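Local coordinates for protein subclass B1 metallo-beta-lactamase (PDB 6T5L) that hydrolyses beta-lactam antibiotics, probably including carbapenems, using zinc ions bound in its active site, at residues Thr67-Asp70 with Asp71-Leu75. Sequence-based numbering, arbitrary orientation.
Sequences TPTD and DKSSL
Asp70 caps the first turn of helix 71-83 by turning its carboxylate back onto Ser73, three residues on. OD1 of Asp70 accepts from Ser73 N at 2.9 Å, with an N-H...O angle of 161°, and the amide meets the oxygen nearly along its C-O axis. An aspartate suits this N-cap because its short side chain reaches an amide that has no preceding turn to pair with; chi1 of 61° sets CG between the backbone N and the carbonyl carbon, which helps to turn OD1 back in line with the Ser73 N-H. Ser73 OG lies 3.0 Å from Asp70 OD1, but its proton may instead go to Asn24 O.

The carbonyl of Asp70 starts the helical bonding and takes two donors from Ser74. Ser74 N bonds to Asp70 O at 3.0 Å. Ser74 OG reaches the same Asp70 O at 2.9 Å from above the carbonyl plane. Serine is apt here: OG beside its backbone N, chi1 -68°, can join its own amide on the carbonyl four residues back.

Pro68 packs by van der Waals contact, its CB 3.7 Å from Ser73 CB; its CD also lies against the Ser74 hydroxyl.

The charge pairing with Lys72 is loose: Asp70 OD2 and Lys72 NZ make a long salt bridge of 3.9 Å, and NZ has its stronger partner in Asn24 OD1.

With carboxylate and carbonyl both engaged, Asp70 marks, and probably helps to set, the point where the loop after strand 61-65 becomes helix, and its negative charge probably complements the positive end of the helix dipole.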
loop_
_atom_site.group_PDB
_atom_site.type_symbol
_atom_site.label_atom_id
_atom_site.label_comp_id
_atom_site.label_asym_id
_atom_site.label_seq_id
_atom_site.Cartn_x
_atom_site.Cartn_y
_atom_site.Cartn_z
ATOM N N THR A 67 -4.007 5.096 -0.306
ATOM C CA THR A 67 -4.084 6.434 -0.877
ATOM C C THR A 67 -2.708 7.089 -0.853
ATOM O O THR A 67 -1.913 6.828 0.053
ATOM C CB THR A 67 -5.116 7.314 -0.161
ATOM O OG1 THR A 67 -4.623 7.781 1.109
ATOM C CG2 THR A 67 -6.434 6.533 0.016
ATOM N N PRO A 68 -2.383 7.907 -1.851
ATOM C CA PRO A 68 -1.364 8.955 -1.662
ATOM C C PRO A 68 -1.710 9.819 -0.452
ATOM O O PRO A 68 -2.808 9.740 0.107
ATOM C CB PRO A 68 -1.407 9.779 -2.962
ATOM C CG PRO A 68 -2.155 8.908 -3.996
ATOM C CD PRO A 68 -3.092 8.006 -3.156
ATOM N N THR A 69 -0.755 10.677 -0.061
ATOM C CA THR A 69 -0.721 11.196 1.300
ATOM C C THR A 69 -1.791 12.252 1.563
ATOM O O THR A 69 -2.116 12.510 2.734
ATOM C CB THR A 69 0.665 11.803 1.615
ATOM O OG1 THR A 69 1.069 12.662 0.550
ATOM C CG2 THR A 69 1.719 10.705 1.799
ATOM N N ASP A 70 -2.350 12.884 0.527
ATOM C CA ASP A 70 -3.385 13.870 0.785
ATOM C C ASP A 70 -4.379 13.932 -0.374
ATOM O O ASP A 70 -4.241 13.231 -1.391
ATOM C CB ASP A 70 -2.759 15.239 1.054
ATOM C CG ASP A 70 -1.969 15.742 -0.118
ATOM O OD1 ASP A 70 -2.132 15.184 -1.217
ATOM O OD2 ASP A 70 -1.155 16.664 0.051
ATOM N N ASP A 71 -5.371 14.826 -0.213
ATOM C CA ASP A 71 -6.454 14.910 -1.192
ATOM C C ASP A 71 -5.914 15.332 -2.558
ATOM O O ASP A 71 -6.279 14.737 -3.571
ATOM C CB ASP A 71 -7.586 15.869 -0.730
ATOM C CG ASP A 71 -8.581 15.198 0.241
ATOM O OD1 ASP A 71 -8.500 13.983 0.472
ATOM O OD2 ASP A 71 -9.485 15.899 0.749
ATOM N N LYS A 72 -5.018 16.319 -2.628
ATOM C CA LYS A 72 -4.646 16.794 -3.968
ATOM C C LYS A 72 -3.766 15.788 -4.713
ATOM O O LYS A 72 -3.887 15.684 -5.941
ATOM C CB LYS A 72 -3.977 18.170 -3.931
ATOM C CG LYS A 72 -2.541 18.212 -3.439
ATOM C CD LYS A 72 -2.056 19.690 -3.358
ATOM C CE LYS A 72 -1.204 19.956 -2.123
ATOM N NZ LYS A 72 0.157 19.450 -2.301
ATOM N N SER A 73 -2.913 15.028 -3.996
ATOM C CA SER A 73 -2.114 13.975 -4.615
ATOM C C SER A 73 -3.014 12.844 -5.110
ATOM O O SER A 73 -2.812 12.294 -6.219
ATOM C CB SER A 73 -1.091 13.415 -3.609
ATOM O OG SER A 73 -0.106 14.391 -3.274
ATOM N N SER A 74 -3.994 12.479 -4.270
ATOM C CA SER A 74 -4.964 11.450 -4.604
ATOM C C SER A 74 -5.775 11.836 -5.846
ATOM O O SER A 74 -6.003 10.998 -6.729
ATOM C CB SER A 74 -5.891 11.218 -3.402
ATOM O OG SER A 74 -5.215 10.637 -2.296
ATOM N N LEU A 75 -6.220 13.100 -5.939
ATOM C CA LEU A 75 -6.919 13.533 -7.154
ATOM C C LEU A 75 -6.010 13.463 -8.395
ATOM O O LEU A 75 -6.466 13.104 -9.495
ATOM C CB LEU A 75 -7.447 14.967 -6.976
ATOM C CG LEU A 75 -8.193 15.646 -8.117
ATOM C CD1 LEU A 75 -9.475 14.861 -8.540
ATOM C CD2 LEU A 75 -8.615 17.197 -7.822
#